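Side-chain contacts in 3-dehydroquinate dehydratase (Clostridium difficile, PDB 4H3D), which catalyses the cis-dehydration of 3-dehydroquinate to 3-dehydroshikimate in the chorismate pathway, through an imine formed with an active-site lysine: residues P25-N30 with I35-E40; I49-D54 with K63-V68; F83-V88 with G92-S97; D99-L104 with I117-F122. All blocks are in the same frame, centred on the assembly; numbering follows the deposited sequence.

Interaction 1 of 4, residues P25-N30 with I35-E40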
# COMPACT_ATOMS: atom_id res chain seq x y z
N PRO B 25 12.00 -6.68 15.11
CA PRO B 25 13.30 -7.03 15.64
C PRO B 25 13.72 -6.35 16.94
O PRO B 25 13.29 -5.23 17.24
CB PRO B 25 14.28 -6.60 14.52
CG PRO B 25 13.59 -5.59 13.77
CD PRO B 25 12.10 -5.84 13.91
N ILE B 26 14.56 -7.06 17.68
CA ILE B 26 15.24 -6.57 18.88
C ILE B 26 16.68 -6.42 18.41
O ILE B 26 17.28 -7.38 17.87
CB ILE B 26 15.15 -7.58 20.04
CG1 ILE B 26 13.71 -7.60 20.56
CG2 ILE B 26 16.14 -7.20 21.17
CD1 ILE B 26 13.46 -8.61 21.68
N ILE B 27 17.24 -5.23 18.59
CA ILE B 27 18.57 -4.92 18.08
C ILE B 27 19.54 -4.43 19.16
O ILE B 27 20.57 -3.82 18.85
CB ILE B 27 18.47 -3.88 16.93
CG1 ILE B 27 17.81 -2.59 17.40
CG2 ILE B 27 17.65 -4.45 15.77
CD1 ILE B 27 17.87 -1.48 16.37
N GLY B 28 19.21 -4.71 20.41
CA GLY B 28 20.02 -4.27 21.56
C GLY B 28 21.46 -4.75 21.51
O GLY B 28 21.75 -5.86 21.04
N LYS B 29 22.35 -3.94 22.04
CA LYS B 29 23.77 -4.21 22.00
C LYS B 29 24.23 -5.05 23.20
O LYS B 29 25.29 -5.68 23.15
CB LYS B 29 24.53 -2.88 21.97
CG LYS B 29 25.58 -2.79 20.89
CD LYS B 29 24.91 -2.66 19.51
CE LYS B 29 25.93 -2.65 18.37
NZ LYS B 29 26.77 -3.90 18.36
N ASN B 30 23.44 -5.02 24.28
CA ASN B 30 23.76 -5.75 25.51
C ASN B 30 22.51 -6.38 26.14
O ASN B 30 21.39 -6.08 25.74
CB ASN B 30 24.46 -4.81 26.51
CG ASN B 30 23.65 -3.55 26.80
OD1 ASN B 30 22.46 -3.61 27.12
ND2 ASN B 30 24.31 -2.40 26.71
N ILE B 35 16.52 -7.00 26.85
CA ILE B 35 15.38 -7.29 27.72
C ILE B 35 14.44 -6.10 27.78
O ILE B 35 13.22 -6.27 27.78
CB ILE B 35 15.85 -7.71 29.14
CG1 ILE B 35 16.67 -9.01 29.07
CG2 ILE B 35 14.65 -7.88 30.07
CD1 ILE B 35 15.98 -10.14 28.31
N LYS B 36 15.01 -4.89 27.82
CA LYS B 36 14.21 -3.67 27.84
C LYS B 36 13.36 -3.61 26.57
O LYS B 36 12.16 -3.32 26.62
CB LYS B 36 15.12 -2.44 27.96
CG LYS B 36 14.42 -1.14 28.36
CD LYS B 36 13.55 -0.56 27.25
CE LYS B 36 12.89 0.75 27.67
NZ LYS B 36 13.91 1.79 28.05
N GLU B 37 13.98 -3.90 25.42
CA GLU B 37 13.24 -3.95 24.15
C GLU B 37 12.16 -5.02 24.19
O GLU B 37 11.04 -4.79 23.76
CB GLU B 37 14.18 -4.23 22.97
CG GLU B 37 15.03 -3.06 22.51
CD GLU B 37 16.05 -3.51 21.46
OE1 GLU B 37 15.82 -3.29 20.23
OE2 GLU B 37 17.06 -4.14 21.86
N ALA B 38 12.50 -6.20 24.72
CA ALA B 38 11.55 -7.31 24.82
C ALA B 38 10.31 -6.95 25.65
O ALA B 38 9.18 -7.32 25.29
CB ALA B 38 12.25 -8.54 25.40
N LYS B 39 10.52 -6.23 26.75
CA LYS B 39 9.40 -5.82 27.61
C LYS B 39 8.47 -4.83 26.91
O LYS B 39 7.28 -4.79 27.20
CB LYS B 39 9.93 -5.31 28.96
CG LYS B 39 10.51 -6.46 29.80
CD LYS B 39 11.42 -6.01 30.93
CE LYS B 39 10.68 -5.33 32.05
NZ LYS B 39 11.63 -5.01 33.16
N GLU B 40 9.00 -4.05 25.98
CA GLU B 40 8.18 -3.14 25.18
C GLU B 40 7.34 -3.90 24.13
O GLU B 40 6.35 -3.38 23.61
CB GLU B 40 9.05 -2.10 24.47
CG GLU B 40 9.77 -1.13 25.40
CD GLU B 40 8.83 -0.19 26.13
OE1 GLU B 40 9.19 0.27 27.23
OE2 GLU B 40 7.73 0.07 25.61
O HOH W 1 12.87 -3.80 19.49
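The carboxylate of Glu-37 reaches across to the turn that follows the strand and meets the backbone of Ile-27 and Gly-28. Ile-27 N donates to Glu-37 OE1 at 2.9 Å in an almost straight bond (173°). The N-H comes in on the syn side of the carboxylate but 21° out of its plane. The other oxygen, Glu-37 OE2, lies 2.7 Å from Gly-28 N and also approaches Gly-28 CA at 3.0 Å, so the glycine backbone packs directly against the acid. An extended chain beyond CG (chi2 172°) gives Glu-37 the length to span from its helix to the loop.

Ile-26, the residue before, supplies the apolar part of the contact. Ile-26 and Glu-37 run alongside one another, pointing opposite ways: the CG2 methyl of Ile-26 lies against Glu-37 OE2 at 3.3 Å, and the apolar pair proper is Ile-26 CD1 with Ala-38 CB at 3.9 Å. This belongs to the beta-alpha-beta unit of strand 21-26, helix 31-41 and strand 48-52 in the TIM barrel, and the packing of Ile-26 and Ala-38 continues onto Leu-72 of helix 62-76.

Towards solvent the contact becomes looser and wetter. A water donates to Pro-25 O at 2.7 Å and to Glu-37 OE1 at 3.1 Å, so OE1 accepts from both the chain and the water. Ile-27, although exposed, lays CG1 across this oxygen at about a right angle to the Glu-37 side chain, 3.5 Å away. At the helix start Asn-30 serves as N-cap, its OD1 accepting from Asp-33 N.

Interaction 2 of 4, residues I49-D54 with K63-V68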
# COMPACT_ATOMS: atom_id res chain seq x y z
N ILE B 49 8.71 -12.10 17.18
CA ILE B 49 9.82 -11.26 17.59
C ILE B 49 11.10 -11.86 16.98
O ILE B 49 11.29 -13.07 17.02
CB ILE B 49 9.95 -11.19 19.11
CG1 ILE B 49 8.78 -10.40 19.69
CG2 ILE B 49 11.27 -10.54 19.50
CD1 ILE B 49 8.73 -10.35 21.24
N GLU B 50 11.92 -11.01 16.37
CA GLU B 50 13.19 -11.42 15.79
C GLU B 50 14.31 -10.89 16.65
O GLU B 50 14.35 -9.71 16.94
CB GLU B 50 13.36 -10.86 14.37
CG GLU B 50 14.76 -11.11 13.75
CD GLU B 50 14.93 -10.50 12.35
OE1 GLU B 50 14.57 -9.31 12.16
OE2 GLU B 50 15.42 -11.20 11.44
N TRP B 51 15.22 -11.76 17.07
CA TRP B 51 16.41 -11.29 17.76
C TRP B 51 17.54 -11.21 16.75
O TRP B 51 18.01 -12.24 16.23
CB TRP B 51 16.79 -12.18 18.95
CG TRP B 51 18.00 -11.71 19.68
CD1 TRP B 51 18.48 -10.42 19.74
CD2 TRP B 51 18.87 -12.49 20.53
NE1 TRP B 51 19.61 -10.37 20.53
CE2 TRP B 51 19.86 -11.62 21.04
CE3 TRP B 51 18.91 -13.83 20.91
CZ2 TRP B 51 20.87 -12.05 21.88
CZ3 TRP B 51 19.92 -14.25 21.75
CH2 TRP B 51 20.89 -13.36 22.22
N ARG B 52 17.95 -9.96 16.45
CA ARG B 52 19.07 -9.68 15.55
C ARG B 52 20.30 -9.73 16.41
O ARG B 52 20.78 -8.71 16.87
CB ARG B 52 18.93 -8.31 14.89
CG ARG B 52 18.02 -8.28 13.66
CD ARG B 52 18.71 -8.91 12.48
NE ARG B 52 19.99 -8.24 12.20
CZ ARG B 52 20.12 -7.17 11.43
NH1 ARG B 52 19.06 -6.64 10.82
NH2 ARG B 52 21.33 -6.63 11.24
N VAL B 53 20.81 -10.95 16.59
CA VAL B 53 21.92 -11.23 17.48
C VAL B 53 23.26 -10.65 17.01
O VAL B 53 24.17 -10.47 17.81
CB VAL B 53 22.02 -12.76 17.72
CG1 VAL B 53 22.57 -13.46 16.48
CG2 VAL B 53 22.87 -13.08 18.95
N ASP B 54 23.38 -10.34 15.72
CA ASP B 54 24.63 -9.70 15.23
C ASP B 54 24.88 -8.32 15.88
O ASP B 54 25.99 -7.84 15.84
CB ASP B 54 24.65 -9.58 13.71
CG ASP B 54 23.43 -8.89 13.16
OD1 ASP B 54 22.32 -9.49 13.22
OD2 ASP B 54 23.59 -7.77 12.64
N LYS B 63 28.01 -18.97 25.37
CA LYS B 63 27.43 -19.00 26.69
C LYS B 63 26.65 -17.71 27.02
O LYS B 63 25.57 -17.77 27.61
CB LYS B 63 28.53 -19.26 27.74
CG LYS B 63 28.02 -19.36 29.15
CD LYS B 63 29.14 -19.78 30.11
CE LYS B 63 28.62 -19.91 31.51
NZ LYS B 63 29.69 -20.25 32.48
N GLU B 64 27.21 -16.56 26.64
CA GLU B 64 26.54 -15.27 26.90
C GLU B 64 25.33 -15.10 25.99
O GLU B 64 24.29 -14.54 26.40
CB GLU B 64 27.54 -14.10 26.79
CG GLU B 64 28.56 -14.10 27.97
CD GLU B 64 29.76 -13.15 27.79
OE1 GLU B 64 30.28 -12.67 28.81
OE2 GLU B 64 30.21 -12.92 26.66
N VAL B 65 25.42 -15.62 24.77
CA VAL B 65 24.28 -15.60 23.85
C VAL B 65 23.13 -16.43 24.46
O VAL B 65 21.97 -16.01 24.43
CB VAL B 65 24.62 -16.19 22.46
CG1 VAL B 65 23.31 -16.35 21.62
CG2 VAL B 65 25.67 -15.33 21.73
N LYS B 66 23.46 -17.61 24.97
CA LYS B 66 22.45 -18.47 25.61
C LYS B 66 21.81 -17.81 26.84
O LYS B 66 20.60 -17.91 27.03
CB LYS B 66 23.02 -19.84 25.98
CG LYS B 66 23.26 -20.77 24.77
CD LYS B 66 23.76 -22.14 25.25
CE LYS B 66 24.12 -23.04 24.10
NZ LYS B 66 24.67 -24.34 24.57
N GLU B 67 22.63 -17.13 27.64
CA GLU B 67 22.15 -16.44 28.84
C GLU B 67 21.05 -15.44 28.49
O GLU B 67 20.00 -15.39 29.15
CB GLU B 67 23.30 -15.71 29.55
CG GLU B 67 24.35 -16.62 30.17
CD GLU B 67 25.47 -15.84 30.87
OE1 GLU B 67 25.25 -14.67 31.24
OE2 GLU B 67 26.56 -16.40 31.07
N VAL B 68 21.27 -14.64 27.44
CA VAL B 68 20.28 -13.66 27.00
C VAL B 68 19.03 -14.37 26.50
O VAL B 68 17.90 -14.01 26.85
CB VAL B 68 20.84 -12.74 25.89
CG1 VAL B 68 19.75 -11.81 25.36
CG2 VAL B 68 22.01 -11.94 26.42
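Within the beta-alpha-beta unit of strand 48-52, helix 62-76 and strand 81-84, Trp-51 carries the strand's packing onto Val-65 and Val-68 of the helix. Its CG is anti to the backbone N (chi1 -180°), which sends the indole outward from the strand with the six-membered ring leading.

The far corner of that ring fits between the two valines. Trp-51 CH2 touches Val-65 CG1 at 3.9 Å, and Trp-51 CZ2 comes to 3.7 Å from Val-68 CG1, the two side chains crossing at about a right angle. Between these methyl contacts the carbonyl oxygen of Val-65 faces the ring edge close to its plane, 3.6 Å from Trp-51 CH2. The slightly positive edge hydrogens probably make this a mildly favourable approach. Val-53 closes over the indole from its own strand end: CG2 stands 3.7 Å above one ring face, offset toward the rim, and also meets Val-65 CG1 at 4.2 Å. All four side chains are buried, and Ile-34 of helix 31-41 packs on both Trp-51 and Val-68.

Just beyond, Arg-52 centres an inverse gamma turn, and its guanidinium grips Asp-54 side-on. Arg-52 NE reaches Asp-54 OD1 at 2.8 Å and Arg-52 NH2 reaches OD2 at 2.9 Å; each N-H meets the syn lone pair of its oxygen, almost in the guanidinium plane. Asp-54 also accepts from Arg-86 N and Glu-93 N. With Glu-50, Trp-51 and Arg-52 in the 3-dehydroquinate site, the segment has the division usual in a TIM barrel: an apolar layer between strands and helices, and polar groups at the C-terminal strand ends around the active site.

Interaction 3 of 4, residues F83-V88 with G92-S97. With SHL (5-hydroxy-6-methyl-4-oxo-4H-pyran-2-carboxylic acid), chain I.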
# COMPACT_ATOMS: atom_id res chain seq x y z
N PHE B 83 15.51 -16.29 15.39
CA PHE B 83 16.91 -16.01 15.70
C PHE B 83 17.62 -15.72 14.39
O PHE B 83 17.58 -16.54 13.49
CB PHE B 83 17.54 -17.23 16.37
CG PHE B 83 18.96 -17.03 16.79
CD1 PHE B 83 19.26 -16.31 17.92
CD2 PHE B 83 20.00 -17.58 16.06
CE1 PHE B 83 20.59 -16.13 18.33
CE2 PHE B 83 21.33 -17.41 16.48
CZ PHE B 83 21.61 -16.68 17.61
N THR B 84 18.23 -14.54 14.28
CA THR B 84 18.89 -14.11 13.05
C THR B 84 20.26 -13.48 13.29
O THR B 84 20.36 -12.43 13.92
CB THR B 84 18.05 -13.03 12.27
OG1 THR B 84 16.75 -13.55 11.94
CG2 THR B 84 18.78 -12.61 10.95
N PHE B 85 21.32 -14.12 12.79
CA PHE B 85 22.63 -13.47 12.74
C PHE B 85 22.77 -13.01 11.28
O PHE B 85 22.94 -13.84 10.39
CB PHE B 85 23.81 -14.38 13.10
CG PHE B 85 25.15 -13.65 13.10
CD1 PHE B 85 25.80 -13.35 11.92
CD2 PHE B 85 25.71 -13.21 14.28
CE1 PHE B 85 27.00 -12.64 11.93
CE2 PHE B 85 26.90 -12.52 14.29
CZ PHE B 85 27.54 -12.23 13.12
N ARG B 86 22.62 -11.71 11.06
CA ARG B 86 22.73 -11.11 9.73
C ARG B 86 24.20 -10.81 9.47
O ARG B 86 24.83 -10.08 10.23
CB ARG B 86 21.89 -9.82 9.68
CG ARG B 86 21.84 -9.13 8.33
CD ARG B 86 21.27 -10.02 7.19
NE ARG B 86 19.85 -10.34 7.37
CZ ARG B 86 19.33 -11.57 7.48
NH1 ARG B 86 20.11 -12.65 7.40
NH2 ARG B 86 18.02 -11.71 7.62
N SER B 87 24.77 -11.40 8.43
CA SER B 87 26.18 -11.21 8.15
C SER B 87 26.46 -9.83 7.55
O SER B 87 25.57 -9.17 6.98
CB SER B 87 26.72 -12.33 7.23
OG SER B 87 26.38 -12.07 5.88
N VAL B 88 27.71 -9.40 7.68
CA VAL B 88 28.15 -8.11 7.19
C VAL B 88 27.85 -7.92 5.71
O VAL B 88 27.41 -6.85 5.31
CB VAL B 88 29.67 -7.91 7.44
CG1 VAL B 88 30.19 -6.67 6.71
CG2 VAL B 88 29.95 -7.82 8.95
N GLY B 92 24.75 -6.71 7.99
CA GLY B 92 25.01 -6.94 9.41
C GLY B 92 26.07 -6.11 10.08
O GLY B 92 26.81 -5.39 9.44
N GLU B 93 26.18 -6.30 11.39
CA GLU B 93 27.05 -5.50 12.25
C GLU B 93 28.38 -6.11 12.68
O GLU B 93 29.24 -5.39 13.15
CB GLU B 93 26.28 -5.21 13.55
CG GLU B 93 24.96 -4.51 13.32
CD GLU B 93 25.15 -3.06 12.91
OE1 GLU B 93 26.04 -2.40 13.50
OE2 GLU B 93 24.40 -2.59 12.01
N LYS B 94 28.55 -7.41 12.54
CA LYS B 94 29.70 -8.08 13.11
C LYS B 94 30.30 -9.17 12.22
O LYS B 94 29.60 -10.07 11.76
CB LYS B 94 29.23 -8.71 14.43
CG LYS B 94 30.22 -9.53 15.17
CD LYS B 94 31.35 -8.71 15.76
CE LYS B 94 32.21 -9.61 16.62
NZ LYS B 94 33.30 -8.90 17.30
N LEU B 95 31.61 -9.08 11.99
CA LEU B 95 32.31 -10.11 11.24
C LEU B 95 32.54 -11.33 12.13
O LEU B 95 33.02 -11.20 13.26
CB LEU B 95 33.68 -9.61 10.76
CG LEU B 95 33.73 -8.49 9.71
CD1 LEU B 95 35.17 -7.99 9.55
CD2 LEU B 95 33.16 -8.97 8.37
N ILE B 96 32.16 -12.51 11.63
CA ILE B 96 32.46 -13.79 12.30
C ILE B 96 32.83 -14.82 11.25
O ILE B 96 32.57 -14.64 10.05
CB ILE B 96 31.28 -14.34 13.17
CG1 ILE B 96 30.08 -14.67 12.29
CG2 ILE B 96 30.96 -13.37 14.29
CD1 ILE B 96 28.91 -15.34 13.04
N SER B 97 33.42 -15.93 11.70
CA SER B 97 33.81 -16.95 10.77
C SER B 97 32.63 -17.77 10.31
O SER B 97 31.55 -17.77 10.92
CB SER B 97 34.86 -17.89 11.40
OG SER B 97 34.28 -18.73 12.38
OAD SHL I . 12.45 -4.75 7.40
CAH SHL I . 13.51 -4.64 6.74
OAA SHL I . 13.90 -3.52 6.33
CAK SHL I . 14.29 -5.83 6.47
OAG SHL I . 13.80 -7.09 6.96
CAF SHL I . 14.63 -8.22 6.88
CAL SHL I . 14.21 -9.37 7.47
CAJ SHL I . 15.84 -8.07 6.31
OAC SHL I . 16.66 -9.11 6.24
CAI SHL I . 16.24 -6.87 5.80
CAE SHL I . 15.48 -5.77 5.87
OAB SHL I . 17.42 -6.76 5.21
O HOH W 2 27.05 -9.24 11.00
O HOH W 3 29.35 -11.38 9.33
O HOH W 4 27.01 -4.62 6.80
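The loop from Ser-87 folds back so that Gly-92 N donates to Ser-87 O at 2.8 Å, from above the carbonyl plane, and the two runs of chain lie nearly at right angles (97°). Gly-92 CA adds a C-H···O contact to Arg-86 O at 3.3 Å.

Phe-85 and Ile-96 point at one another. Ile-96 CD1 sits over one face of the phenyl ring, 3.5 Å from its centroid and 17° off the normal, a CH-pi contact; with chi1 at 64° the CG1 branch leaves between the backbone N and the carbonyl carbon to reach the ring. Lys-94 O lies at the edge of the same ring, 3.3 Å from Phe-85 CZ. Farther out, Val-88 CG2 and Leu-95 CD2 are tight at 3.5 Å, their side chains crossing at a slant where both residues are exposed.

The loop leads from strand 81-84 to helix 98-110 at the C-terminal end of the barrel, where TIM-barrel enzymes carry their active sites. Arg-86 turns inward from it: bends at chi2 and chi3 bring NH2 to the hydroxyl oxygen OAC of the bound pyranone at 3.2 Å, in a bent bond. Asp-118 forms a salt bridge to NH2 and Glu-120 one to NH1, while Thr-84 CG2 covers part of one guanidinium face. Together these neighbours probably fix the group's rotation.

Waters bridge the two arms of the loop. One, at the edge of the Phe-85 ring, accepts from Val-88 N and donates to Lys-94 O at 2.8 Å; another donates to Val-88 O and Gly-92 O. The Lys-94 ammonium forms a salt bridge with Glu-60.

Interaction 4 of 4, residues D99-L104 with I117-F122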
# COMPACT_ATOMS: atom_id res chain seq x y z
N ASP B 99 32.65 -21.03 10.21
CA ASP B 99 32.51 -22.10 11.18
C ASP B 99 31.71 -21.63 12.40
O ASP B 99 30.87 -22.39 12.90
CB ASP B 99 33.88 -22.62 11.62
CG ASP B 99 34.54 -23.50 10.56
OD1 ASP B 99 33.84 -24.01 9.66
OD2 ASP B 99 35.76 -23.68 10.64
N TYR B 100 31.94 -20.40 12.86
CA TYR B 100 31.19 -19.93 14.02
C TYR B 100 29.73 -19.66 13.65
O TYR B 100 28.85 -19.86 14.45
CB TYR B 100 31.81 -18.69 14.69
CG TYR B 100 31.08 -18.34 15.98
CD1 TYR B 100 31.11 -19.22 17.06
CD2 TYR B 100 30.34 -17.17 16.10
CE1 TYR B 100 30.42 -18.93 18.24
CE2 TYR B 100 29.66 -16.87 17.27
CZ TYR B 100 29.71 -17.76 18.34
OH TYR B 100 29.04 -17.47 19.50
N TYR B 101 29.49 -19.21 12.42
CA TYR B 101 28.12 -18.95 11.97
C TYR B 101 27.31 -20.24 12.07
O TYR B 101 26.18 -20.24 12.55
CB TYR B 101 28.12 -18.43 10.54
CG TYR B 101 26.77 -18.16 9.93
CD1 TYR B 101 26.14 -16.94 10.08
CD2 TYR B 101 26.14 -19.13 9.16
CE1 TYR B 101 24.90 -16.69 9.49
CE2 TYR B 101 24.91 -18.90 8.57
CZ TYR B 101 24.29 -17.68 8.74
OH TYR B 101 23.07 -17.46 8.14
N THR B 102 27.91 -21.33 11.60
CA THR B 102 27.30 -22.65 11.63
C THR B 102 27.08 -23.12 13.07
O THR B 102 25.98 -23.51 13.43
CB THR B 102 28.17 -23.66 10.86
OG1 THR B 102 28.35 -23.19 9.51
CG2 THR B 102 27.54 -25.05 10.85
N THR B 103 28.12 -23.03 13.88
CA THR B 103 28.06 -23.44 15.29
C THR B 103 27.01 -22.64 16.06
O THR B 103 26.21 -23.21 16.81
CB THR B 103 29.43 -23.26 15.99
OG1 THR B 103 30.40 -24.06 15.32
CG2 THR B 103 29.35 -23.69 17.46
N LEU B 104 27.03 -21.32 15.90
CA LEU B 104 26.05 -20.47 16.59
C LEU B 104 24.61 -20.91 16.28
O LEU B 104 23.81 -21.15 17.19
CB LEU B 104 26.24 -19.02 16.18
CG LEU B 104 25.29 -17.97 16.76
CD1 LEU B 104 25.38 -17.89 18.29
CD2 LEU B 104 25.60 -16.62 16.14
N ILE B 117 14.89 -19.82 12.66
CA ILE B 117 16.20 -19.23 12.47
C ILE B 117 16.28 -18.74 11.04
O ILE B 117 15.62 -19.29 10.16
CB ILE B 117 17.40 -20.21 12.73
CG1 ILE B 117 17.28 -21.47 11.86
CG2 ILE B 117 17.47 -20.55 14.18
CD1 ILE B 117 18.57 -22.37 11.88
N ASP B 118 17.08 -17.70 10.81
CA ASP B 118 17.28 -17.16 9.46
C ASP B 118 18.69 -17.50 9.01
O ASP B 118 19.67 -17.12 9.67
CB ASP B 118 17.02 -15.63 9.46
CG ASP B 118 17.35 -14.95 8.11
OD1 ASP B 118 18.44 -15.19 7.57
OD2 ASP B 118 16.54 -14.10 7.64
N VAL B 119 18.79 -18.27 7.92
CA VAL B 119 20.09 -18.63 7.36
C VAL B 119 20.20 -18.03 5.94
O VAL B 119 19.26 -18.06 5.17
CB VAL B 119 20.33 -20.17 7.37
CG1 VAL B 119 20.11 -20.73 8.79
CG2 VAL B 119 19.45 -20.86 6.42
N GLU B 120 21.37 -17.50 5.61
CA GLU B 120 21.58 -16.83 4.34
C GLU B 120 21.95 -17.77 3.19
O GLU B 120 22.90 -18.55 3.30
CB GLU B 120 22.67 -15.77 4.53
CG GLU B 120 22.23 -14.65 5.40
CD GLU B 120 23.37 -13.87 6.00
OE1 GLU B 120 24.55 -14.21 5.74
OE2 GLU B 120 23.09 -12.91 6.75
N LEU B 121 21.21 -17.67 2.07
CA LEU B 121 21.47 -18.45 0.85
C LEU B 121 22.95 -18.39 0.43
O LEU B 121 23.54 -19.39 0.01
CB LEU B 121 20.62 -17.90 -0.29
CG LEU B 121 20.71 -18.62 -1.64
CD1 LEU B 121 20.25 -20.07 -1.52
CD2 LEU B 121 19.91 -17.88 -2.70
N PHE B 122 23.53 -17.21 0.56
CA PHE B 122 24.88 -16.93 0.11
C PHE B 122 25.98 -17.69 0.88
O PHE B 122 27.12 -17.77 0.43
CB PHE B 122 25.12 -15.40 0.13
CG PHE B 122 26.12 -14.92 -0.88
CD1 PHE B 122 25.84 -15.00 -2.24
CD2 PHE B 122 27.31 -14.34 -0.49
CE1 PHE B 122 26.73 -14.55 -3.19
CE2 PHE B 122 28.22 -13.89 -1.43
CZ PHE B 122 27.93 -14.00 -2.79
O HOH W 5 21.68 -15.45 8.68
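Tyr-101 crosses from helix 98-110 to the backbone of Val-119 and Glu-120 and touches the strand with its hydroxyl end. Its CG stands anti to the backbone N (chi1 178°), which carries the phenol away from the helix and bridges the 10.9 Å between the axes of helix 99-104 and strand 117-120. These elements run nearly antiparallel, 156° apart, as in the return leg of a beta-alpha-beta unit.

At the strand, Tyr-101 OH comes to 3.3 Å from Val-119 CA and accepts from Glu-120 N at 3.0 Å. The bond bends moderately, with an N-H···O angle of 156°, and the N-H lies at the edge of the ring, near its plane. The side chains of Val-119 and Glu-120 brush past the same oxygen at a looser distance: Val-119 CB is 3.9 Å from Tyr-101 OH, and Glu-120 CB is 4.0 Å from it. Neither covers a ring face; the tyrosine approaches them end-on through its oxygen. The acid of Glu-120 is turned to another task: its OE2 accepts from Ser-87 N and pairs with Arg-86 of the substrate site.

A water in the ring plane at the same end lies 2.8 Å from Asp-118 O and appears to bridge it to the phenol. Val-131 of helix 125-137 packs on Val-119, and Met-123 lies against Tyr-101.

The touching residues are all buried, and the phenol oxygen satisfies the Glu-120 N-H, which would otherwise need another acceptor there. The helix is thus joined to the strand end by a polar link through one hydroxyl.

Interactions 1, 2 and 4 each join a strand or its end to the following or preceding helix, whereas interaction 3 folds a strand-end loop back on itself. Strands 21-26, 48-52, 81-84 and 116-120 are successive neighbours in the barrel, 1 and 3 lying largely in loops at their C-terminal ends. Interactions 2 and 4 are buried, the former apolar and the latter made through one hydroxyl; 1 and 3 are partly exposed. Water takes part in 1, 3 and 4, but none bridges 2. Backbone bonds tie 1 to 2, through Ile-26 and Glu-50, and 2 to 3, through Trp-51 and Thr-84. Val-65 meets Leu-104 between 2 and 4; Phe-85 O packs on Tyr-101 between 3 and 4.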